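Local coordinates for Exo-poly-alpha-D-galacturonosidase (Thermotoga maritima, PDB 3JUR), which probably hydrolyses the polygalacturonate chains of pectin from their ends, releasing galacturonate units, as a hyperthermoactive member of glycosyl hydrolase family 28, at residues G268-G273 with E304-V309; L328-R333 with Y369-R374; V351-I356 with G385-V390; I358-D363 with E393-D398; L419-L424 with E442-L447. All coordinates share one frame; numbering follows the deposited sequence.

Interaction 1 of 5, residues G268-G273 with E304-V309; sequences GRDADG and EMSGGV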
# COMPACT_ATOMS: atom_id res chain seq x y z
N GLY D 268 -17.60 -37.75 -11.39
CA GLY D 268 -17.16 -38.79 -12.30
C GLY D 268 -15.98 -38.39 -13.18
O GLY D 268 -15.73 -37.20 -13.40
N ARG D 269 -15.29 -39.39 -13.69
CA ARG D 269 -14.06 -39.20 -14.44
C ARG D 269 -14.23 -39.68 -15.88
O ARG D 269 -14.74 -40.77 -16.13
CB ARG D 269 -12.93 -39.97 -13.76
CG ARG D 269 -11.58 -39.93 -14.46
CD ARG D 269 -10.60 -40.88 -13.79
NE ARG D 269 -10.16 -40.39 -12.49
CZ ARG D 269 -8.95 -39.92 -12.22
NH1 ARG D 269 -8.65 -39.49 -11.00
NH2 ARG D 269 -8.02 -39.88 -13.17
N ASP D 270 -13.81 -38.84 -16.83
CA ASP D 270 -13.71 -39.20 -18.24
C ASP D 270 -14.99 -39.86 -18.80
O ASP D 270 -16.10 -39.44 -18.44
CB ASP D 270 -12.45 -40.04 -18.50
CG ASP D 270 -11.16 -39.34 -18.03
OD1 ASP D 270 -11.18 -38.11 -17.81
OD2 ASP D 270 -10.13 -40.02 -17.89
N ALA D 271 -14.84 -40.87 -19.65
CA ALA D 271 -15.98 -41.52 -20.30
C ALA D 271 -17.11 -41.92 -19.34
O ALA D 271 -18.28 -41.67 -19.64
CB ALA D 271 -15.53 -42.71 -21.14
N ASP D 272 -16.76 -42.51 -18.20
CA ASP D 272 -17.75 -42.96 -17.21
C ASP D 272 -18.54 -41.78 -16.64
O ASP D 272 -19.75 -41.87 -16.44
CB ASP D 272 -17.07 -43.73 -16.08
CG ASP D 272 -17.93 -44.85 -15.54
OD1 ASP D 272 -18.27 -45.77 -16.31
OD2 ASP D 272 -18.25 -44.83 -14.34
N GLY D 273 -17.84 -40.68 -16.37
CA GLY D 273 -18.45 -39.44 -15.91
C GLY D 273 -19.38 -38.81 -16.93
O GLY D 273 -20.44 -38.30 -16.58
N GLU D 304 -12.13 -35.10 -10.97
CA GLU D 304 -13.19 -35.90 -11.57
C GLU D 304 -14.46 -35.05 -11.60
O GLU D 304 -15.32 -35.17 -10.74
CB GLU D 304 -13.40 -37.19 -10.79
CG GLU D 304 -12.14 -38.06 -10.64
CD GLU D 304 -11.41 -37.84 -9.32
OE1 GLU D 304 -11.44 -36.72 -8.76
OE2 GLU D 304 -10.79 -38.81 -8.82
N MET D 305 -14.56 -34.18 -12.61
CA MET D 305 -15.70 -33.28 -12.74
C MET D 305 -16.35 -33.41 -14.12
O MET D 305 -17.00 -32.47 -14.60
CB MET D 305 -15.28 -31.83 -12.43
CG MET D 305 -13.93 -31.40 -13.01
SD MET D 305 -13.75 -31.75 -14.78
CE MET D 305 -14.58 -30.32 -15.46
N SER D 306 -16.18 -34.58 -14.75
CA SER D 306 -16.65 -34.82 -16.12
C SER D 306 -18.17 -34.72 -16.28
O SER D 306 -18.66 -34.52 -17.39
CB SER D 306 -16.17 -36.18 -16.62
OG SER D 306 -14.75 -36.23 -16.65
N GLY D 307 -18.90 -34.87 -15.18
CA GLY D 307 -20.35 -34.72 -15.19
C GLY D 307 -20.78 -33.27 -15.00
O GLY D 307 -21.95 -32.94 -15.18
N GLY D 308 -19.82 -32.41 -14.67
CA GLY D 308 -20.09 -31.00 -14.39
C GLY D 308 -20.15 -30.71 -12.90
O GLY D 308 -20.53 -31.57 -12.10
N VAL D 309 -19.74 -29.50 -12.53
CA VAL D 309 -19.93 -28.96 -11.18
C VAL D 309 -20.39 -27.51 -11.33
O VAL D 309 -19.74 -26.72 -12.02
CB VAL D 309 -18.63 -29.03 -10.32
CG1 VAL D 309 -18.87 -28.44 -8.91
CG2 VAL D 309 -18.10 -30.48 -10.20
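Ser-306 grips segment 268-273, where a loop runs into helix 270-276, by backbone and by side chain. Its N donates to Gly-268 O at 3.0 Å (N-H...O 151°). Its hydroxyl, set beside the Ser-306 backbone N and anti to the carbonyl carbon (chi1 -62°), takes a weak, bent bond from Asp-270 N, 2.8 Å from Ser-306 OG; the same OG bonds Arg-334 O. The ionic link is Arg-269 NH1 to Glu-304 OE2, 3.1 Å. The oxygen lies near the guanidinium plane, but the nitrogen comes from above the carboxylate, the two planes standing 83° apart. Second partners hold both groups: Glu-106 O for Arg-269 NE, Lys-266 for Glu-304 OE1. In the packing, Glu-304 CG rests 3.6 Å from Arg-269 NE, and side-chain-less Gly-273 lets its CA come within 4.0 Å of Ser-306 CB. The segments follow strands 263-265 and 299-301, parallel neighbours, and the type I turn 305-308 leads into the next strand: successive coils of a family 28 beta-helix, joined at their turns.

Interaction 2 of 5, residues L328-R333 with Y369-R374; sequences LKTNSR and YLPVVR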
# COMPACT_ATOMS: atom_id res chain seq x y z
N LEU D 328 -9.31 -25.54 -8.14
CA LEU D 328 -10.04 -26.18 -9.25
C LEU D 328 -9.06 -26.96 -10.14
O LEU D 328 -8.05 -26.41 -10.61
CB LEU D 328 -10.84 -25.14 -10.07
CG LEU D 328 -12.15 -24.58 -9.48
CD1 LEU D 328 -11.92 -23.72 -8.23
CD2 LEU D 328 -12.91 -23.77 -10.52
N LYS D 329 -9.34 -28.25 -10.34
CA LYS D 329 -8.48 -29.16 -11.10
C LYS D 329 -9.26 -29.84 -12.21
O LYS D 329 -10.34 -30.38 -11.97
CB LYS D 329 -7.93 -30.29 -10.22
CG LYS D 329 -7.51 -29.93 -8.83
CD LYS D 329 -6.93 -31.15 -8.11
CE LYS D 329 -8.00 -31.97 -7.42
NZ LYS D 329 -7.39 -32.97 -6.49
N THR D 330 -8.69 -29.86 -13.41
CA THR D 330 -9.26 -30.57 -14.55
C THR D 330 -8.19 -30.70 -15.64
O THR D 330 -7.08 -30.19 -15.49
CB THR D 330 -10.51 -29.85 -15.11
OG1 THR D 330 -11.11 -30.64 -16.14
CG2 THR D 330 -10.14 -28.46 -15.66
N ASN D 331 -8.53 -31.40 -16.72
CA ASN D 331 -7.67 -31.48 -17.91
C ASN D 331 -8.51 -31.81 -19.15
O ASN D 331 -9.72 -32.00 -19.04
CB ASN D 331 -6.53 -32.48 -17.72
CG ASN D 331 -7.01 -33.90 -17.44
OD1 ASN D 331 -8.02 -34.35 -17.99
ND2 ASN D 331 -6.28 -34.61 -16.59
N SER D 332 -7.86 -31.90 -20.31
CA SER D 332 -8.59 -32.13 -21.57
C SER D 332 -9.01 -33.59 -21.83
O SER D 332 -9.54 -33.90 -22.90
CB SER D 332 -7.84 -31.53 -22.77
OG SER D 332 -6.52 -32.05 -22.88
N ARG D 333 -8.78 -34.49 -20.87
CA ARG D 333 -9.41 -35.82 -20.92
C ARG D 333 -10.80 -35.78 -20.27
O ARG D 333 -11.60 -36.68 -20.50
CB ARG D 333 -8.58 -36.90 -20.20
CG ARG D 333 -7.08 -36.72 -20.26
CD ARG D 333 -6.41 -37.75 -21.13
NE ARG D 333 -6.17 -39.01 -20.44
CZ ARG D 333 -5.12 -39.80 -20.64
NH1 ARG D 333 -4.18 -39.46 -21.51
NH2 ARG D 333 -5.01 -40.94 -19.96
N TYR D 369 -11.46 -33.64 -24.95
CA TYR D 369 -12.62 -33.12 -24.22
C TYR D 369 -12.26 -31.91 -23.36
O TYR D 369 -11.98 -32.04 -22.17
CB TYR D 369 -13.28 -34.23 -23.41
CG TYR D 369 -13.61 -35.46 -24.23
CD1 TYR D 369 -14.81 -35.57 -24.92
CD2 TYR D 369 -12.69 -36.51 -24.33
CE1 TYR D 369 -15.10 -36.71 -25.70
CE2 TYR D 369 -12.97 -37.64 -25.09
CZ TYR D 369 -14.17 -37.73 -25.77
OH TYR D 369 -14.43 -38.86 -26.52
N LEU D 370 -12.27 -30.73 -23.99
CA LEU D 370 -11.87 -29.48 -23.34
C LEU D 370 -12.90 -29.07 -22.27
O LEU D 370 -14.08 -28.95 -22.57
CB LEU D 370 -11.67 -28.37 -24.38
CG LEU D 370 -10.55 -28.54 -25.42
CD1 LEU D 370 -10.77 -27.63 -26.63
CD2 LEU D 370 -9.16 -28.32 -24.82
N PRO D 371 -12.44 -28.88 -21.02
CA PRO D 371 -13.36 -28.52 -19.94
C PRO D 371 -13.76 -27.05 -19.96
O PRO D 371 -12.93 -26.18 -20.29
CB PRO D 371 -12.56 -28.84 -18.67
CG PRO D 371 -11.14 -28.76 -19.08
CD PRO D 371 -11.06 -29.08 -20.54
N VAL D 372 -15.01 -26.76 -19.63
CA VAL D 372 -15.47 -25.39 -19.52
C VAL D 372 -15.19 -24.95 -18.09
O VAL D 372 -15.73 -25.52 -17.15
CB VAL D 372 -16.98 -25.25 -19.85
CG1 VAL D 372 -17.44 -23.81 -19.67
CG2 VAL D 372 -17.27 -25.74 -21.28
N VAL D 373 -14.31 -23.95 -17.92
CA VAL D 373 -13.99 -23.43 -16.58
C VAL D 373 -14.21 -21.93 -16.59
O VAL D 373 -13.43 -21.17 -17.19
CB VAL D 373 -12.53 -23.78 -16.13
CG1 VAL D 373 -12.27 -23.29 -14.70
CG2 VAL D 373 -12.28 -25.30 -16.21
N ARG D 374 -15.30 -21.50 -15.95
CA ARG D 374 -15.70 -20.09 -15.94
C ARG D 374 -16.54 -19.70 -14.72
O ARG D 374 -17.05 -20.57 -13.99
CB ARG D 374 -16.43 -19.71 -17.23
CG ARG D 374 -17.17 -20.84 -17.91
CD ARG D 374 -18.67 -20.80 -17.75
NE ARG D 374 -19.32 -20.09 -18.85
CZ ARG D 374 -20.45 -20.45 -19.45
NH1 ARG D 374 -21.09 -21.55 -19.08
NH2 ARG D 374 -20.93 -19.72 -20.43
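Thr-330 and Pro-371 carry the van der Waals packing. With OG1 anti to the backbone N (chi1 -174°), Thr-330 lays that oxygen 3.4 Å from Pro-371 CB, while its methyl CG2 meets Pro-371 CG at 3.6 Å and points end-on at Val-373 CG2. Farther along, Leu-328 CD2 touches Val-373 CG1 at 4.3 Å. Beyond the threonine, Asn-331 O lies against Pro-371 CG and CD, 3.5 Å from each, and Ser-332 CB meets Leu-370 CD2. A single hydrogen bond joins the two backbones, Tyr-369 N to Ser-332 O at 2.8 Å, with Ser-332 CA making a CA-H...O contact to Tyr-369 O close by. The polar side-chain ends of Asn-331 and Ser-332 bond within their own segment or outside the contact: Asn-331 OD1 accepts from Arg-333 N at 3.0 Å, an Asx turn, and Asn-331 ND2 bonds Tyr-362 O; Ser-332 OG is bonded by Gly-367 N. Met-338 packs on Leu-328, Thr-330 and Val-373. The segments run nearly antiparallel, yet strands 327-329 and 372-379 belong to different sheets: Leu-328, Thr-330 and Val-373 meet between them, in the interior packing characteristic of a parallel beta-helix.

Interaction 3 of 5, residues V351-I356 with G385-V390; sequences VSEEVI and GGKYAV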
# COMPACT_ATOMS: atom_id res chain seq x y z
N VAL D 351 -1.27 -20.41 4.49
CA VAL D 351 -1.31 -21.23 3.28
C VAL D 351 0.13 -21.52 2.81
O VAL D 351 0.97 -20.63 2.82
CB VAL D 351 -2.12 -20.53 2.16
CG1 VAL D 351 -2.10 -21.35 0.88
CG2 VAL D 351 -3.57 -20.27 2.61
N SER D 352 0.41 -22.77 2.43
CA SER D 352 1.79 -23.14 2.05
C SER D 352 2.10 -23.16 0.53
O SER D 352 3.23 -22.89 0.14
CB SER D 352 2.21 -24.47 2.69
OG SER D 352 1.38 -25.51 2.21
N GLU D 353 1.11 -23.47 -0.30
CA GLU D 353 1.32 -23.54 -1.75
C GLU D 353 0.67 -22.37 -2.50
O GLU D 353 1.33 -21.37 -2.76
CB GLU D 353 0.86 -24.89 -2.33
CG GLU D 353 1.65 -26.09 -1.78
CD GLU D 353 3.12 -26.09 -2.20
OE1 GLU D 353 3.42 -25.69 -3.35
OE2 GLU D 353 3.98 -26.49 -1.40
N GLU D 354 -0.61 -22.51 -2.86
CA GLU D 354 -1.33 -21.45 -3.56
C GLU D 354 -2.62 -21.15 -2.83
O GLU D 354 -3.35 -22.06 -2.47
CB GLU D 354 -1.65 -21.84 -5.02
CG GLU D 354 -0.46 -22.25 -5.87
CD GLU D 354 -0.27 -23.77 -5.95
OE1 GLU D 354 -1.22 -24.52 -5.63
OE2 GLU D 354 0.83 -24.20 -6.35
N VAL D 355 -2.92 -19.87 -2.63
CA VAL D 355 -4.16 -19.49 -1.97
C VAL D 355 -5.34 -19.83 -2.89
O VAL D 355 -6.31 -20.45 -2.46
CB VAL D 355 -4.19 -17.99 -1.57
CG1 VAL D 355 -5.53 -17.64 -0.92
CG2 VAL D 355 -3.02 -17.64 -0.64
N ILE D 356 -5.22 -19.41 -4.15
CA ILE D 356 -6.22 -19.69 -5.18
C ILE D 356 -5.52 -20.38 -6.36
O ILE D 356 -4.58 -19.83 -6.94
CB ILE D 356 -6.93 -18.39 -5.65
CG1 ILE D 356 -7.73 -17.77 -4.49
CG2 ILE D 356 -7.85 -18.67 -6.84
CD1 ILE D 356 -8.02 -16.28 -4.69
N GLY D 385 0.03 -15.97 3.56
CA GLY D 385 1.01 -16.98 3.16
C GLY D 385 0.91 -17.53 1.74
O GLY D 385 -0.07 -17.31 1.04
N GLY D 386 1.95 -18.25 1.32
CA GLY D 386 1.91 -18.98 0.05
C GLY D 386 3.07 -18.72 -0.89
O GLY D 386 3.69 -17.66 -0.85
N LYS D 387 3.35 -19.70 -1.74
CA LYS D 387 4.23 -19.49 -2.89
C LYS D 387 3.51 -18.62 -3.92
O LYS D 387 4.13 -17.77 -4.56
CB LYS D 387 4.65 -20.84 -3.51
CG LYS D 387 5.63 -21.60 -2.63
CD LYS D 387 5.64 -23.10 -2.89
CE LYS D 387 6.45 -23.81 -1.79
NZ LYS D 387 6.50 -25.29 -1.96
N TYR D 388 2.19 -18.83 -4.04
CA TYR D 388 1.33 -18.06 -4.94
C TYR D 388 0.07 -17.57 -4.23
O TYR D 388 -0.54 -18.32 -3.46
CB TYR D 388 0.88 -18.91 -6.13
CG TYR D 388 2.00 -19.37 -7.03
CD1 TYR D 388 2.28 -18.69 -8.22
CD2 TYR D 388 2.79 -20.47 -6.68
CE1 TYR D 388 3.32 -19.12 -9.05
CE2 TYR D 388 3.82 -20.91 -7.50
CZ TYR D 388 4.08 -20.23 -8.68
OH TYR D 388 5.11 -20.66 -9.48
N ALA D 389 -0.32 -16.33 -4.48
CA ALA D 389 -1.65 -15.88 -4.06
C ALA D 389 -2.66 -16.39 -5.08
O ALA D 389 -3.64 -17.05 -4.73
CB ALA D 389 -1.71 -14.34 -3.95
N VAL D 390 -2.41 -16.09 -6.35
CA VAL D 390 -3.30 -16.49 -7.45
C VAL D 390 -2.49 -17.17 -8.57
O VAL D 390 -1.59 -16.55 -9.16
CB VAL D 390 -4.09 -15.30 -8.03
CG1 VAL D 390 -5.03 -15.76 -9.14
CG2 VAL D 390 -4.89 -14.58 -6.95
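Segments 351-356 and 385-390 are matching corners on successive coils of the beta-helix, paired in parallel through Glu-354 with Tyr-388 and Ile-356 with Val-390. Glu-353 O accepts twice: from Tyr-388 N (3.0 Å, 162°) and, weakly, from Lys-387 N. Beyond it Val-355 N donates to Tyr-388 O (3.0 Å) and Ile-356 N to Ala-389 O (2.9 Å), carrying the pairing round the bend. Equivalent positions lie over one another. Glu-354 and Tyr-388 lie alongside, pointing the same way, with Glu-354 CG 3.6 Å from Tyr-388 CB; Arg-391 bridges the pair, salt-bridged to the acid and in cation-pi contact with the ring, and Arg-324 binds the other carboxylate oxygen. Ile-356 CD1 touches Val-390 CG2 at 4.2 Å. Val-355 CG2 reaches Gly-385 O. At the outer edge the extended Lys-387 runs beside the Glu-353 side chain, which bends at chi2 (-66°), and Lys-387 NZ meets Glu-353 OE2 at 2.8 Å on its syn side, 25° out of the carboxylate plane.

Interaction 4 of 5, residues I358-D363 with E393-D398; sequences INLRYD and EGLEND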
# COMPACT_ATOMS: atom_id res chain seq x y z
N ILE D 358 -6.24 -22.51 -10.02
CA ILE D 358 -7.06 -23.07 -11.09
C ILE D 358 -6.13 -23.67 -12.13
O ILE D 358 -5.28 -22.97 -12.69
CB ILE D 358 -8.02 -22.04 -11.73
CG1 ILE D 358 -8.88 -21.37 -10.66
CG2 ILE D 358 -8.91 -22.71 -12.81
CD1 ILE D 358 -9.81 -20.29 -11.18
N ASN D 359 -6.27 -24.98 -12.34
CA ASN D 359 -5.34 -25.74 -13.17
C ASN D 359 -6.07 -26.61 -14.19
O ASN D 359 -6.86 -27.50 -13.82
CB ASN D 359 -4.44 -26.60 -12.28
CG ASN D 359 -3.36 -27.33 -13.07
OD1 ASN D 359 -3.09 -27.02 -14.23
ND2 ASN D 359 -2.73 -28.32 -12.43
N LEU D 360 -5.82 -26.35 -15.48
CA LEU D 360 -6.44 -27.14 -16.54
C LEU D 360 -5.46 -28.14 -17.15
O LEU D 360 -5.71 -28.70 -18.22
CB LEU D 360 -7.07 -26.26 -17.62
CG LEU D 360 -8.49 -25.74 -17.40
CD1 LEU D 360 -8.58 -24.77 -16.22
CD2 LEU D 360 -9.02 -25.10 -18.68
N ARG D 361 -4.35 -28.38 -16.44
CA ARG D 361 -3.32 -29.33 -16.88
C ARG D 361 -3.07 -30.42 -15.84
O ARG D 361 -1.95 -30.91 -15.71
CB ARG D 361 -2.00 -28.60 -17.15
CG ARG D 361 -2.05 -27.62 -18.30
CD ARG D 361 -0.98 -26.58 -18.13
NE ARG D 361 -1.40 -25.29 -18.67
CZ ARG D 361 -0.67 -24.19 -18.65
NH1 ARG D 361 0.55 -24.20 -18.11
NH2 ARG D 361 -1.15 -23.07 -19.18
N TYR D 362 -4.12 -30.81 -15.12
CA TYR D 362 -4.03 -31.81 -14.07
C TYR D 362 -3.42 -33.14 -14.55
O TYR D 362 -3.85 -33.69 -15.57
CB TYR D 362 -5.41 -32.06 -13.48
CG TYR D 362 -5.37 -32.97 -12.28
CD1 TYR D 362 -4.93 -32.50 -11.05
CD2 TYR D 362 -5.77 -34.30 -12.39
CE1 TYR D 362 -4.88 -33.33 -9.94
CE2 TYR D 362 -5.73 -35.14 -11.28
CZ TYR D 362 -5.29 -34.64 -10.06
OH TYR D 362 -5.25 -35.46 -8.96
N ASP D 363 -2.44 -33.63 -13.79
CA ASP D 363 -1.66 -34.86 -14.12
C ASP D 363 -0.91 -34.80 -15.46
O ASP D 363 -0.41 -35.83 -15.93
CB ASP D 363 -2.52 -36.14 -14.06
CG ASP D 363 -2.77 -36.64 -12.63
OD1 ASP D 363 -2.23 -36.06 -11.67
OD2 ASP D 363 -3.50 -37.64 -12.48
N GLU D 393 -4.10 -21.32 -14.60
CA GLU D 393 -3.55 -21.83 -15.84
C GLU D 393 -4.58 -22.57 -16.70
O GLU D 393 -5.04 -23.67 -16.36
CB GLU D 393 -2.31 -22.69 -15.56
CG GLU D 393 -1.15 -21.86 -15.01
CD GLU D 393 -0.04 -22.68 -14.37
OE1 GLU D 393 1.07 -22.72 -14.95
OE2 GLU D 393 -0.26 -23.26 -13.28
N GLY D 394 -4.94 -21.93 -17.80
CA GLY D 394 -5.84 -22.51 -18.80
C GLY D 394 -5.06 -23.14 -19.94
O GLY D 394 -3.87 -23.44 -19.82
N LEU D 395 -5.74 -23.35 -21.06
CA LEU D 395 -5.10 -23.89 -22.27
C LEU D 395 -5.22 -22.89 -23.42
O LEU D 395 -6.13 -22.07 -23.43
CB LEU D 395 -5.72 -25.24 -22.65
CG LEU D 395 -5.83 -26.27 -21.52
CD1 LEU D 395 -6.82 -27.39 -21.86
CD2 LEU D 395 -4.46 -26.84 -21.15
N GLU D 396 -4.29 -22.96 -24.37
CA GLU D 396 -4.27 -22.09 -25.55
C GLU D 396 -5.61 -22.06 -26.31
O GLU D 396 -6.07 -21.01 -26.76
CB GLU D 396 -3.10 -22.47 -26.48
CG GLU D 396 -3.05 -21.71 -27.79
CD GLU D 396 -1.64 -21.57 -28.36
OE1 GLU D 396 -0.72 -22.33 -27.96
OE2 GLU D 396 -1.46 -20.68 -29.23
N ASN D 397 -6.25 -23.23 -26.44
CA ASN D 397 -7.57 -23.34 -27.05
C ASN D 397 -8.73 -23.44 -26.03
O ASN D 397 -9.84 -23.85 -26.38
CB ASN D 397 -7.60 -24.56 -27.99
CG ASN D 397 -7.26 -25.86 -27.27
OD1 ASN D 397 -6.92 -25.88 -26.08
ND2 ASN D 397 -7.35 -26.97 -28.00
N ASP D 398 -8.48 -23.05 -24.78
CA ASP D 398 -9.48 -23.16 -23.72
C ASP D 398 -9.08 -22.27 -22.53
O ASP D 398 -8.56 -22.75 -21.53
CB ASP D 398 -9.66 -24.63 -23.29
CG ASP D 398 -10.83 -24.85 -22.35
OD1 ASP D 398 -11.67 -23.94 -22.17
OD2 ASP D 398 -10.90 -25.96 -21.78
O HOH W 1 -2.43 -23.75 -12.08
O HOH W 2 -0.76 -25.84 -13.70
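Here a rung of the parallel beta-helix ends, Asn-359 paired with Glu-393, and the two chains leave as loops clasped by Arg-361. Glu-393 N donates to Ile-358 O at 2.8 Å, and Leu-360 N to Glu-393 O at 2.9 Å. Past this pair, Arg-361 leaves with CG beside its backbone N (chi1 -65°) and bends at chi3, which brings the guanidinium edge to Gly-394 O. It grips that one atom side-on, with Arg-361 NH2 at 2.8 Å and NE at 3.3 Å from Gly-394 O, close to the guanidinium plane. Glu-393 CB sits 3.8 Å above one face of the group, over its centre. Toward Arg-361 the carboxylate on that same side offers charge only: Glu-393 OE1 is 3.5 Å from Arg-361 NH1, but no N-H points at it. Glu-420 makes a salt bridge to Arg-361 NH2, and Arg-391 one to Glu-393 OE2. One water lies between Ile-358 O and Glu-393 OE2; a second joins that OE2 to Asn-359 OD1, weakly at the asparagine. Asn-359 OD1 also accepts from Arg-361 N at 2.9 Å, an Asx turn that starts the loop. Leu-360 CB meets Leu-395 CG at 4.1 Å, and Leu-360 CD2 touches Asp-398. Strand 357-359 lies between strands 327-329 and 388-393; Ile-358 and Leu-360 pack on Val-373 of strand 372-379 and Val-400 of strand 400-406.

Interaction 5 of 5, residues L419-L424 with E442-L447; sequences LEFGQL and EGKALL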
# COMPACT_ATOMS: atom_id res chain seq x y z
N LEU D 419 -0.65 -16.06 -14.30
CA LEU D 419 -1.78 -16.25 -15.20
C LEU D 419 -1.27 -16.72 -16.55
O LEU D 419 -0.38 -16.11 -17.13
CB LEU D 419 -2.57 -14.95 -15.38
CG LEU D 419 -3.82 -15.04 -16.29
CD1 LEU D 419 -4.96 -15.79 -15.59
CD2 LEU D 419 -4.28 -13.65 -16.75
N GLU D 420 -1.84 -17.82 -17.05
CA GLU D 420 -1.58 -18.25 -18.41
C GLU D 420 -2.87 -18.76 -19.04
O GLU D 420 -3.50 -19.70 -18.52
CB GLU D 420 -0.47 -19.31 -18.48
CG GLU D 420 0.13 -19.43 -19.90
CD GLU D 420 1.22 -20.48 -20.03
OE1 GLU D 420 1.04 -21.63 -19.55
OE2 GLU D 420 2.26 -20.17 -20.65
N PHE D 421 -3.25 -18.14 -20.15
CA PHE D 421 -4.49 -18.48 -20.86
C PHE D 421 -5.72 -18.34 -19.95
O PHE D 421 -6.48 -19.29 -19.72
CB PHE D 421 -4.41 -19.88 -21.48
CG PHE D 421 -3.20 -20.08 -22.38
CD1 PHE D 421 -2.95 -19.22 -23.45
CD2 PHE D 421 -2.34 -21.15 -22.16
CE1 PHE D 421 -1.84 -19.42 -24.28
CE2 PHE D 421 -1.23 -21.35 -23.00
CZ PHE D 421 -0.98 -20.48 -24.06
N GLY D 422 -5.90 -17.13 -19.44
CA GLY D 422 -7.00 -16.85 -18.54
C GLY D 422 -7.44 -15.40 -18.61
O GLY D 422 -6.76 -14.56 -19.20
N GLN D 423 -8.59 -15.14 -18.01
CA GLN D 423 -9.18 -13.82 -17.94
C GLN D 423 -9.43 -13.56 -16.45
O GLN D 423 -10.25 -14.23 -15.83
CB GLN D 423 -10.49 -13.81 -18.75
CG GLN D 423 -11.20 -12.46 -18.87
CD GLN D 423 -12.62 -12.61 -19.40
OE1 GLN D 423 -13.35 -13.54 -19.02
NE2 GLN D 423 -13.03 -11.70 -20.29
N LEU D 424 -8.69 -12.62 -15.87
CA LEU D 424 -8.78 -12.36 -14.43
C LEU D 424 -9.20 -10.92 -14.16
O LEU D 424 -8.61 -9.97 -14.70
CB LEU D 424 -7.45 -12.69 -13.73
CG LEU D 424 -7.26 -12.40 -12.23
CD1 LEU D 424 -8.20 -13.24 -11.37
CD2 LEU D 424 -5.79 -12.62 -11.80
N GLU D 442 -6.18 -10.12 -19.35
CA GLU D 442 -6.54 -11.23 -20.24
C GLU D 442 -5.32 -11.65 -21.05
O GLU D 442 -4.74 -10.85 -21.78
CB GLU D 442 -7.69 -10.85 -21.18
CG GLU D 442 -8.17 -12.02 -22.05
CD GLU D 442 -9.43 -11.71 -22.85
OE1 GLU D 442 -10.43 -12.42 -22.64
OE2 GLU D 442 -9.42 -10.77 -23.69
N GLY D 443 -4.93 -12.91 -20.88
CA GLY D 443 -3.79 -13.48 -21.58
C GLY D 443 -2.82 -14.19 -20.65
O GLY D 443 -3.17 -15.20 -20.02
N LYS D 444 -1.59 -13.67 -20.60
CA LYS D 444 -0.52 -14.23 -19.77
C LYS D 444 0.01 -13.15 -18.85
O LYS D 444 0.11 -11.99 -19.23
CB LYS D 444 0.63 -14.75 -20.64
CG LYS D 444 0.25 -15.83 -21.65
CD LYS D 444 1.46 -16.30 -22.45
CE LYS D 444 1.07 -17.43 -23.39
NZ LYS D 444 2.23 -17.97 -24.15
N ALA D 445 0.37 -13.54 -17.62
CA ALA D 445 0.99 -12.60 -16.70
C ALA D 445 1.76 -13.27 -15.57
O ALA D 445 1.45 -14.39 -15.13
CB ALA D 445 -0.05 -11.61 -16.15
N LEU D 446 2.78 -12.55 -15.10
CA LEU D 446 3.49 -12.91 -13.88
C LEU D 446 3.71 -11.64 -13.04
O LEU D 446 4.43 -10.73 -13.46
CB LEU D 446 4.82 -13.60 -14.19
CG LEU D 446 5.64 -14.13 -13.00
CD1 LEU D 446 4.89 -15.20 -12.23
CD2 LEU D 446 6.99 -14.67 -13.48
N LEU D 447 3.06 -11.59 -11.88
CA LEU D 447 3.16 -10.45 -10.99
C LEU D 447 3.76 -10.84 -9.65
O LEU D 447 3.30 -11.76 -8.98
CB LEU D 447 1.79 -9.79 -10.76
CG LEU D 447 1.35 -8.73 -11.78
CD1 LEU D 447 0.92 -9.36 -13.11
CD2 LEU D 447 0.23 -7.89 -11.21
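Phe-421 and Gly-422 both face Gly-443, a G1 beta bulge in which Phe-421 takes left-handed backbone angles (phi 57°, psi 59°). Within the bulge, Gly-443 N donates to Gly-422 O at 3.0 Å, and Gly-422 N makes a weak return bond to Gly-443 O. Before it, Leu-419 and Ala-445 form a hydrogen-bonded antiparallel pair: Leu-419 N to Ala-445 O is 2.8 Å and nearly straight, Ala-445 N to Leu-419 O 2.7 Å. Leu-419 CB and Ala-445 CB lie on one face, 4.3 Å apart. Glu-420, Phe-421 and Lys-444 gather side by side, pointing the same way. Glu-420 CG lies over the rim of one face of the Phe-421 ring, and the extended lysine brings Lys-444 CE to 3.6 Å from Phe-421 CE1, obliquely. Lys-444 NZ stays 4.1 Å from Glu-420 OE2, opposite charges near but not touching; Glu-420 OE1 goes to Arg-361. At the far end the Gln-423 amide and Glu-442 carboxylate lie nearly parallel (planes 5° apart) but offset, one above the other, Gln-423 NE2 3.6 Å from Glu-442 OE1; Gln-423 OE1 is held by Asp-402 N and Gln-423 NE2 by Tyr-440 OH. Strand 444-447 is the outermost of its sheet within this chain, added antiparallel at the C-terminal end of the beta-helix. Glu-442 and Lys-444 to Leu-447 pair antiparallel with a strand of a second subunit, so the sheet continues across an interface of the tetramer.

Overall arrangement
From the N terminus, interaction 1 comes first and closes a 30-residue loop, one coil of the beta-helix, before interaction 2 opens. The next three interlock: each of interactions 2, 3 and 4 crosses the other two, their segments alternating along the chain, and none nests. Interactions 3 and 4 close loops one coil long, at a corner and at the end of the rung that follows it; interaction 2 spans between sheets. Met-305 of interaction 1 packs on Thr-330 of interaction 2, and Leu-328 O probably bonds Asn-359 N of interaction 4. Interaction 5 comes last, a shorter antiparallel closure tied to interaction 4 by a probable bond from Gly-394 N to Glu-420 O, about 26 Å from interaction 1 between centres.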